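Local structure of glycoside transferase (Listeria monocytogenes, 6R2M) at residues A[49-63]-A[300-313]. The protein probably acts as an extracellular glycoside hydrolase on exopolysaccharide, and may have transferase activity. Residues are numbered along the deposited sequence; the frame is centred on the assembly and turned at random.
Sequences LAESIGLYMEYLVEV and HFFDYINKEITLKK
L55 and Y59 of helix 50-62 pack onto F302, I305 and I309 of helix 301-312, the two axes running in the same direction at 23° with a closest approach of 9.9 Å. Each of the two residues is a knob in a four-residue hole: L55 sits among F302, I305, N306 and I309, Y59 among I305, E308, I309 and K312. The L55 branches divide the work, CD1 reaching F302 CD1 at 3.5 Å while CD2 lies against the N306 amide and I309 CD1. The chi1 of Y59, 180°, sends its ring past the I309 side chain in the opposite direction, with I309 CG1 at the ring edge. K312 NZ comes in near the ring plane and donates to Y59 OH at 2.5 Å, a distance short enough to make its exact value doubtful. At the other end, E51 CD approaches F302 CD1 to 3.3 Å, the carboxylate and ring planes 40° apart. N306 ND2 stands 3.3 Å above the centre of one face of the F302 ring and donates to F302 O, restraining the amide. H300 ND1 accepts from F302 N at 2.9 Å, an N-cap bond lying in the imidazole plane. A water joins E58 OE2 to K313 NZ. Linking an early helix to the last one, this near-parallel knobs-into-holes packing is consistent with closure of an (alpha/alpha)6 barrel, as in family GH8 glycoside hydrolases.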
ATOM      1  N   LEU A  49       9.723  -0.475   8.677  1.00  6.72           N
ATOM      2  CA  LEU A  49       8.355   0.009   8.496  1.00  6.92           C
ATOM      3  C   LEU A  49       7.332  -1.123   8.533  1.00  6.80           C
ATOM      4  O   LEU A  49       7.559  -2.196   7.971  1.00  8.15           O
ATOM      5  CB  LEU A  49       8.230   0.737   7.152  1.00  8.45           C
ATOM      6  CG  LEU A  49       9.176   1.931   6.953  1.00  7.39           C
ATOM      7  CD1 LEU A  49       9.186   2.355   5.492  1.00  9.57           C
ATOM      8  CD2 LEU A  49       8.716   3.089   7.817  1.00  8.97           C
ATOM      9  N   ALA A  50       6.189  -0.868   9.193  1.00  5.87           N
ATOM     10  CA  ALA A  50       5.067  -1.792   9.071  1.00  6.24           C
ATOM     11  C   ALA A  50       4.646  -1.929   7.621  1.00  7.14           C
ATOM     12  O   ALA A  50       4.160  -2.994   7.205  1.00  7.13           O
ATOM     13  CB  ALA A  50       3.885  -1.327   9.937  1.00  5.70           C
ATOM     14  N   GLU A  51       4.820  -0.860   6.846  1.00  5.42           N
ATOM     15  CA  GLU A  51       4.537  -0.887   5.422  1.00  4.80           C
ATOM     16  C   GLU A  51       5.360  -1.961   4.723  1.00  7.01           C
ATOM     17  O   GLU A  51       4.831  -2.754   3.929  1.00  6.28           O
ATOM     18  CB  GLU A  51       4.837   0.498   4.850  1.00  8.31           C
ATOM     19  CG  GLU A  51       4.735   0.613   3.353  1.00  9.59           C
ATOM     20  CD  GLU A  51       5.108   2.002   2.915  1.00  9.63           C
ATOM     21  OE1 GLU A  51       6.318   2.283   2.802  1.00 12.52           O
ATOM     22  OE2 GLU A  51       4.190   2.809   2.712  1.00 12.76           O
ATOM     23  N   SER A  52       6.655  -2.014   5.029  1.00  6.91           N
ATOM     24  CA  SER A  52       7.540  -2.959   4.360  1.00  5.32           C
ATOM     25  C   SER A  52       7.209  -4.402   4.723  1.00  6.71           C
ATOM     26  O   SER A  52       7.102  -5.256   3.834  1.00  6.18           O
ATOM     27  CB  SER A  52       8.998  -2.654   4.685  1.00  5.62           C
ATOM     28  OG  SER A  52       9.318  -1.331   4.340  1.00  6.52           O
ATOM     29  N   ILE A  53       7.045  -4.704   6.020  1.00  8.32           N
ATOM     30  CA  ILE A  53       6.748  -6.087   6.392  1.00  7.42           C
ATOM     31  C   ILE A  53       5.388  -6.497   5.836  1.00  7.53           C
ATOM     32  O   ILE A  53       5.218  -7.630   5.376  1.00  8.26           O
ATOM     33  CB  ILE A  53       6.863  -6.303   7.923  1.00  7.06           C
ATOM     34  CG1 ILE A  53       6.782  -7.794   8.271  1.00 10.37           C
ATOM     35  CG2 ILE A  53       5.789  -5.529   8.694  1.00  8.75           C
ATOM     36  CD1 ILE A  53       7.109  -8.099   9.743  1.00  7.39           C
ATOM     37  N   GLY A  54       4.413  -5.580   5.815  1.00  5.51           N
ATOM     38  CA  GLY A  54       3.117  -5.918   5.247  1.00  4.84           C
ATOM     39  C   GLY A  54       3.188  -6.197   3.751  1.00  6.13           C
ATOM     40  O   GLY A  54       2.513  -7.100   3.247  1.00  6.36           O
ATOM     41  N   LEU A  55       3.988  -5.420   3.021  1.00  6.19           N
ATOM     42  CA  LEU A  55       4.142  -5.664   1.587  1.00  5.06           C
ATOM     43  C   LEU A  55       4.856  -6.989   1.337  1.00  6.59           C
ATOM     44  O   LEU A  55       4.495  -7.739   0.424  1.00  6.02           O
ATOM     45  CB  LEU A  55       4.904  -4.511   0.933  1.00  5.63           C
ATOM     46  CG  LEU A  55       4.081  -3.251   0.700  1.00  5.55           C
ATOM     47  CD1 LEU A  55       5.019  -2.075   0.527  1.00  6.92           C
ATOM     48  CD2 LEU A  55       3.167  -3.420  -0.513  1.00  8.05           C
ATOM     49  N   TYR A  56       5.858  -7.295   2.153  1.00  7.20           N
ATOM     50  CA  TYR A  56       6.530  -8.576   2.025  1.00  4.63           C
ATOM     51  C   TYR A  56       5.571  -9.717   2.325  1.00  8.27           C
ATOM     52  O   TYR A  56       5.550 -10.719   1.602  1.00  7.51           O
ATOM     53  CB  TYR A  56       7.745  -8.601   2.947  1.00  6.27           C
ATOM     54  CG  TYR A  56       8.730  -9.715   2.687  1.00  5.30           C
ATOM     55  CD1 TYR A  56       8.950 -10.221   1.408  1.00  9.66           C
ATOM     56  CD2 TYR A  56       9.441 -10.253   3.740  1.00  4.42           C
ATOM     57  CE1 TYR A  56       9.872 -11.244   1.201  1.00  8.12           C
ATOM     58  CE2 TYR A  56      10.353 -11.282   3.546  1.00  6.43           C
ATOM     59  CZ  TYR A  56      10.564 -11.760   2.276  1.00  6.12           C
ATOM     60  OH  TYR A  56      11.482 -12.779   2.106  1.00  8.23           O
ATOM     61  N   MET A  57       4.741  -9.570   3.364  1.00  6.18           N
ATOM     62  CA  MET A  57       3.718 -10.580   3.641  1.00  7.00           C
ATOM     63  C   MET A  57       2.782 -10.767   2.457  1.00  7.40           C
ATOM     64  O   MET A  57       2.429 -11.903   2.111  1.00  7.01           O
ATOM     65  CB  MET A  57       2.926 -10.189   4.882  1.00  6.45           C
ATOM     66  CG  MET A  57       3.721 -10.382   6.151  1.00  5.86           C
ATOM     67  SD  MET A  57       2.970  -9.657   7.640  1.00 10.42           S
ATOM     68  CE  MET A  57       1.415 -10.572   7.709  1.00  9.36           C
ATOM     69  N   GLU A  58       2.348  -9.659   1.846  1.00  6.97           N
ATOM     70  CA  GLU A  58       1.487  -9.734   0.671  1.00  6.31           C
ATOM     71  C   GLU A  58       2.161 -10.527  -0.447  1.00  7.66           C
ATOM     72  O   GLU A  58       1.551 -11.424  -1.049  1.00  8.94           O
ATOM     73  CB  GLU A  58       1.141  -8.310   0.227  1.00 11.72           C
ATOM     74  CG  GLU A  58       0.219  -8.227  -0.952  1.00 10.90           C
ATOM     75  CD  GLU A  58      -0.184  -6.791  -1.260  1.00 15.70           C
ATOM     76  OE1 GLU A  58      -0.143  -5.945  -0.339  1.00 19.67           O
ATOM     77  OE2 GLU A  58      -0.559  -6.509  -2.417  1.00 16.20           O
ATOM     78  N   TYR A  59       3.430 -10.218  -0.728  1.00  7.39           N
ATOM     79  CA  TYR A  59       4.176 -10.945  -1.745  1.00  6.88           C
ATOM     80  C   TYR A  59       4.260 -12.433  -1.418  1.00  8.05           C
ATOM     81  O   TYR A  59       4.082 -13.278  -2.300  1.00  6.78           O
ATOM     82  CB  TYR A  59       5.582 -10.347  -1.898  1.00  7.69           C
ATOM     83  CG  TYR A  59       6.390 -11.073  -2.943  1.00  6.23           C
ATOM     84  CD1 TYR A  59       6.261 -10.738  -4.290  1.00  8.30           C
ATOM     85  CD2 TYR A  59       7.227 -12.126  -2.598  1.00  8.06           C
ATOM     86  CE1 TYR A  59       6.974 -11.402  -5.265  1.00  9.60           C
ATOM     87  CE2 TYR A  59       7.954 -12.813  -3.573  1.00  7.27           C
ATOM     88  CZ  TYR A  59       7.819 -12.446  -4.902  1.00  9.60           C
ATOM     89  OH  TYR A  59       8.516 -13.139  -5.886  1.00  9.44           O
ATOM     90  N   LEU A  60       4.527 -12.773  -0.154  1.00  5.31           N
ATOM     91  CA  LEU A  60       4.741 -14.168   0.209  1.00  5.20           C
ATOM     92  C   LEU A  60       3.479 -15.002   0.048  1.00  7.05           C
ATOM     93  O   LEU A  60       3.569 -16.183  -0.296  1.00  7.72           O
ATOM     94  CB  LEU A  60       5.272 -14.247   1.643  1.00  4.91           C
ATOM     95  CG  LEU A  60       6.650 -13.599   1.746  1.00  6.40           C
ATOM     96  CD1 LEU A  60       7.000 -13.424   3.201  1.00  5.76           C
ATOM     97  CD2 LEU A  60       7.766 -14.365   0.988  1.00  7.20           C
ATOM     98  N   VAL A  61       2.300 -14.414   0.276  1.00  7.45           N
ATOM     99  CA  VAL A  61       1.063 -15.135  -0.021  1.00  8.96           C
ATOM    100  C   VAL A  61       0.941 -15.366  -1.518  1.00 10.36           C
ATOM    101  O   VAL A  61       0.566 -16.462  -1.963  1.00 11.78           O
ATOM    102  CB  VAL A  61      -0.155 -14.378   0.537  1.00 10.81           C
ATOM    103  CG1 VAL A  61      -1.464 -15.064   0.097  1.00 14.58           C
ATOM    104  CG2 VAL A  61      -0.089 -14.313   2.044  1.00 11.93           C
ATOM    105  N   GLU A  62       1.286 -14.350  -2.320  1.00  9.54           N
ATOM    106  CA  GLU A  62       1.163 -14.467  -3.767  1.00 11.95           C
ATOM    107  C   GLU A  62       2.045 -15.586  -4.315  1.00 10.29           C
ATOM    108  O   GLU A  62       1.642 -16.298  -5.242  1.00 13.00           O
ATOM    109  CB  GLU A  62       1.507 -13.126  -4.434  1.00 12.04           C
ATOM    110  CG  GLU A  62       1.372 -13.116  -5.945  1.00 23.28           C
ATOM    111  CD  GLU A  62      -0.046 -13.400  -6.425  1.00 27.08           C
ATOM    112  OE1 GLU A  62      -1.019 -13.064  -5.709  1.00 24.19           O
ATOM    113  OE2 GLU A  62      -0.177 -13.965  -7.536  1.00 28.80           O
ATOM    114  N   VAL A  63       3.237 -15.776  -3.746  1.00  8.27           N
ATOM    115  CA  VAL A  63       4.158 -16.805  -4.237  1.00  9.29           C
ATOM    116  C   VAL A  63       4.065 -18.100  -3.428  1.00  7.61           C
ATOM    117  O   VAL A  63       4.908 -18.987  -3.588  1.00  8.55           O
ATOM    118  CB  VAL A  63       5.615 -16.301  -4.304  1.00  8.99           C
ATOM    119  CG1 VAL A  63       5.718 -15.105  -5.246  1.00 10.44           C
ATOM    120  CG2 VAL A  63       6.183 -15.946  -2.918  1.00  6.58           C
ATOM    121  N   HIS A 300      14.161   2.301  -2.570  1.00  5.12           N
ATOM    122  CA  HIS A 300      13.328   2.070  -1.398  1.00  6.49           C
ATOM    123  C   HIS A 300      12.631   0.726  -1.528  1.00  7.49           C
ATOM    124  O   HIS A 300      12.179   0.350  -2.609  1.00  6.39           O
ATOM    125  CB  HIS A 300      12.308   3.192  -1.295  1.00  6.60           C
ATOM    126  CG  HIS A 300      11.634   3.299   0.031  1.00  7.32           C
ATOM    127  ND1 HIS A 300      10.767   2.340   0.511  1.00  7.58           N
ATOM    128  CD2 HIS A 300      11.665   4.281   0.960  1.00 11.74           C
ATOM    129  CE1 HIS A 300      10.312   2.717   1.693  1.00 10.81           C
ATOM    130  NE2 HIS A 300      10.838   3.894   1.986  1.00  9.08           N
ATOM    131  N   PHE A 301      12.563  -0.007  -0.417  1.00  6.26           N
ATOM    132  CA  PHE A 301      11.859  -1.285  -0.432  1.00  7.10           C
ATOM    133  C   PHE A 301      10.463  -1.153  -1.037  1.00  6.68           C
ATOM    134  O   PHE A 301       9.996  -2.055  -1.746  1.00  5.93           O
ATOM    135  CB  PHE A 301      11.779  -1.851   0.985  1.00  6.43           C
ATOM    136  CG  PHE A 301      11.267  -3.248   1.024  1.00  5.76           C
ATOM    137  CD1 PHE A 301      12.084  -4.303   0.660  1.00  6.81           C
ATOM    138  CD2 PHE A 301       9.948  -3.504   1.394  1.00  8.43           C
ATOM    139  CE1 PHE A 301      11.589  -5.613   0.689  1.00  8.44           C
ATOM    140  CE2 PHE A 301       9.452  -4.784   1.430  1.00  5.01           C
ATOM    141  CZ  PHE A 301      10.271  -5.848   1.074  1.00  6.37           C
ATOM    142  N   PHE A 302       9.775  -0.040  -0.759  1.00  6.04           N
ATOM    143  CA  PHE A 302       8.433   0.173  -1.310  1.00  4.90           C
ATOM    144  C   PHE A 302       8.428   0.051  -2.825  1.00  6.44           C
ATOM    145  O   PHE A 302       7.532  -0.575  -3.399  1.00  6.08           O
ATOM    146  CB  PHE A 302       7.913   1.549  -0.907  1.00  7.93           C
ATOM    147  CG  PHE A 302       6.445   1.779  -1.199  1.00  6.94           C
ATOM    148  CD1 PHE A 302       5.462   1.308  -0.335  1.00  6.59           C
ATOM    149  CD2 PHE A 302       6.048   2.549  -2.293  1.00  7.60           C
ATOM    150  CE1 PHE A 302       4.107   1.579  -0.575  1.00  8.22           C
ATOM    151  CE2 PHE A 302       4.712   2.809  -2.531  1.00  6.17           C
ATOM    152  CZ  PHE A 302       3.738   2.332  -1.674  1.00  6.95           C
ATOM    153  N   ASP A 303       9.434   0.635  -3.491  1.00  6.00           N
ATOM    154  CA  ASP A 303       9.514   0.532  -4.948  1.00  6.78           C
ATOM    155  C   ASP A 303       9.893  -0.879  -5.373  1.00  8.83           C
ATOM    156  O   ASP A 303       9.278  -1.454  -6.280  1.00  8.17           O
ATOM    157  CB  ASP A 303      10.533   1.538  -5.492  1.00  6.69           C
ATOM    158  CG  ASP A 303      10.041   2.966  -5.432  1.00  9.97           C
ATOM    159  OD1 ASP A 303       8.888   3.219  -5.818  1.00  9.66           O
ATOM    160  OD2 ASP A 303      10.820   3.838  -4.992  1.00 12.07           O
ATOM    161  N   TYR A 304      10.900  -1.454  -4.718  1.00  6.15           N
ATOM    162  CA  TYR A 304      11.350  -2.792  -5.072  1.00  6.99           C
ATOM    163  C   TYR A 304      10.201  -3.787  -4.978  1.00  6.55           C
ATOM    164  O   TYR A 304       9.927  -4.532  -5.923  1.00  6.41           O
ATOM    165  CB  TYR A 304      12.501  -3.210  -4.154  1.00  5.11           C
ATOM    166  CG  TYR A 304      12.854  -4.671  -4.300  1.00  6.80           C
ATOM    167  CD1 TYR A 304      13.661  -5.106  -5.345  1.00  7.44           C
ATOM    168  CD2 TYR A 304      12.340  -5.621  -3.431  1.00  7.47           C
ATOM    169  CE1 TYR A 304      13.953  -6.446  -5.504  1.00  7.77           C
ATOM    170  CE2 TYR A 304      12.636  -6.960  -3.580  1.00  6.38           C
ATOM    171  CZ  TYR A 304      13.441  -7.364  -4.612  1.00  8.27           C
ATOM    172  OH  TYR A 304      13.714  -8.714  -4.733  1.00 10.00           O
ATOM    173  N   ILE A 305       9.489  -3.783  -3.850  1.00  4.94           N
ATOM    174  CA  ILE A 305       8.558  -4.875  -3.606  1.00  5.63           C
ATOM    175  C   ILE A 305       7.247  -4.665  -4.354  1.00  6.86           C
ATOM    176  O   ILE A 305       6.596  -5.639  -4.741  1.00  6.92           O
ATOM    177  CB  ILE A 305       8.325  -5.066  -2.095  1.00  4.49           C
ATOM    178  CG1 ILE A 305       7.692  -6.434  -1.819  1.00  4.82           C
ATOM    179  CG2 ILE A 305       7.489  -3.927  -1.481  1.00  6.32           C
ATOM    180  CD1 ILE A 305       8.651  -7.611  -2.051  1.00  5.47           C
ATOM    181  N   ASN A 306       6.823  -3.413  -4.578  1.00  5.38           N
ATOM    182  CA  ASN A 306       5.614  -3.216  -5.370  1.00  4.64           C
ATOM    183  C   ASN A 306       5.841  -3.575  -6.831  1.00  5.19           C
ATOM    184  O   ASN A 306       4.913  -4.057  -7.494  1.00  6.51           O
ATOM    185  CB  ASN A 306       5.109  -1.779  -5.243  1.00  4.85           C
ATOM    186  CG  ASN A 306       4.199  -1.590  -4.034  1.00  6.24           C
ATOM    187  OD1 ASN A 306       3.120  -2.157  -3.977  1.00  8.92           O
ATOM    188  ND2 ASN A 306       4.642  -0.802  -3.065  1.00  8.75           N
ATOM    189  N   LYS A 307       7.064  -3.399  -7.340  1.00  6.44           N
ATOM    190  CA  LYS A 307       7.340  -3.917  -8.671  1.00  6.49           C
ATOM    191  C   LYS A 307       7.231  -5.443  -8.685  1.00  5.63           C
ATOM    192  O   LYS A 307       6.568  -6.002  -9.565  1.00  7.80           O
ATOM    193  CB  LYS A 307       8.713  -3.438  -9.165  1.00  5.55           C
ATOM    194  CG  LYS A 307       9.116  -4.051 -10.495  1.00  8.74           C
ATOM    195  CD  LYS A 307      10.320  -3.358 -11.094  1.00  8.34           C
ATOM    196  CE  LYS A 307      10.679  -3.998 -12.420  1.00  9.96           C
ATOM    197  NZ  LYS A 307      11.838  -3.370 -13.117  1.00 12.86           N
ATOM    198  N   GLU A 308       7.816  -6.123  -7.685  1.00  6.10           N
ATOM    199  CA  GLU A 308       7.752  -7.583  -7.674  1.00  8.65           C
ATOM    200  C   GLU A 308       6.316  -8.072  -7.535  1.00 10.93           C
ATOM    201  O   GLU A 308       5.915  -9.014  -8.224  1.00  8.53           O
ATOM    202  CB  GLU A 308       8.614  -8.155  -6.554  1.00  8.56           C
ATOM    203  CG  GLU A 308      10.099  -7.875  -6.723  1.00  8.20           C
ATOM    204  CD  GLU A 308      10.658  -8.372  -8.044  1.00 11.63           C
ATOM    205  OE1 GLU A 308      10.196  -9.417  -8.548  1.00 14.72           O
ATOM    206  OE2 GLU A 308      11.582  -7.715  -8.571  1.00 15.10           O
ATOM    207  N   ILE A 309       5.527  -7.450  -6.648  1.00  6.24           N
ATOM    208  CA  ILE A 309       4.137  -7.877  -6.484  1.00  7.16           C
ATOM    209  C   ILE A 309       3.358  -7.686  -7.777  1.00  6.79           C
ATOM    210  O   ILE A 309       2.630  -8.580  -8.222  1.00  9.68           O
ATOM    211  CB  ILE A 309       3.466  -7.107  -5.339  1.00  6.93           C
ATOM    212  CG1 ILE A 309       4.101  -7.472  -3.999  1.00  8.23           C
ATOM    213  CG2 ILE A 309       1.936  -7.390  -5.326  1.00 11.34           C
ATOM    214  CD1 ILE A 309       3.662  -6.570  -2.879  1.00  8.68           C
ATOM    215  N   THR A 310       3.489  -6.506  -8.393  1.00  7.58           N
ATOM    216  CA  THR A 310       2.659  -6.193  -9.558  1.00  6.77           C
ATOM    217  C   THR A 310       3.025  -7.067 -10.751  1.00 10.06           C
ATOM    218  O   THR A 310       2.149  -7.482 -11.517  1.00 10.73           O
ATOM    219  CB  THR A 310       2.781  -4.701  -9.897  1.00  7.19           C
ATOM    220  OG1 THR A 310       2.203  -3.923  -8.846  1.00 12.86           O
ATOM    221  CG2 THR A 310       2.074  -4.368 -11.203  1.00  7.75           C
ATOM    222  N   LEU A 311       4.306  -7.380 -10.926  1.00 10.57           N
ATOM    223  CA  LEU A 311       4.676  -8.245 -12.041  1.00 11.33           C
ATOM    224  C   LEU A 311       4.293  -9.701 -11.799  1.00 17.58           C
ATOM    225  O   LEU A 311       4.233 -10.480 -12.755  1.00 21.37           O
ATOM    226  CB  LEU A 311       6.169  -8.117 -12.324  1.00 13.90           C
ATOM    227  CG  LEU A 311       6.559  -6.768 -12.947  1.00 10.84           C
ATOM    228  CD1 LEU A 311       8.047  -6.746 -13.246  1.00 12.58           C
ATOM    229  CD2 LEU A 311       5.748  -6.490 -14.208  1.00 14.07           C
ATOM    230  N   LYS A 312       4.010 -10.086 -10.553  1.00 12.97           N
ATOM    231  CA  LYS A 312       3.537 -11.439 -10.288  1.00 16.24           C
ATOM    232  C   LYS A 312       2.022 -11.554 -10.281  1.00 19.91           C
ATOM    233  O   LYS A 312       1.496 -12.647 -10.529  1.00 27.55           O
ATOM    234  CB  LYS A 312       4.075 -11.936  -8.946  1.00 15.56           C
ATOM    235  CG  LYS A 312       5.518 -12.364  -9.018  1.00 28.72           C
ATOM    236  CD  LYS A 312       5.713 -13.828  -8.654  1.00 29.99           C
ATOM    237  CE  LYS A 312       7.183 -14.200  -8.737  1.00 27.21           C
ATOM    238  NZ  LYS A 312       8.063 -13.059  -8.360  1.00 22.68           N
ATOM    239  N   LYS A 313       1.304 -10.470  -9.996  1.00 19.31           N
ATOM    240  CA  LYS A 313      -0.147 -10.548  -9.928  1.00 27.86           C
ATOM    241  C   LYS A 313      -0.730 -10.801 -11.315  1.00 31.26           C
ATOM    242  O   LYS A 313      -0.123 -10.490 -12.342  1.00 33.46           O
ATOM    243  CB  LYS A 313      -0.744  -9.270  -9.334  1.00 27.12           C
ATOM    244  CG  LYS A 313      -0.398  -9.017  -7.878  1.00 35.95           C
ATOM    245  CD  LYS A 313      -1.027 -10.047  -6.950  1.00 34.58           C
ATOM    246  CE  LYS A 313      -2.491  -9.747  -6.694  1.00 33.10           C
ATOM    247  NZ  LYS A 313      -2.680  -8.380  -6.133  1.00 39.09           N
TER
HETATM  248  O   HOH W   1      -1.509  -8.774  -3.677  1.00 26.03           O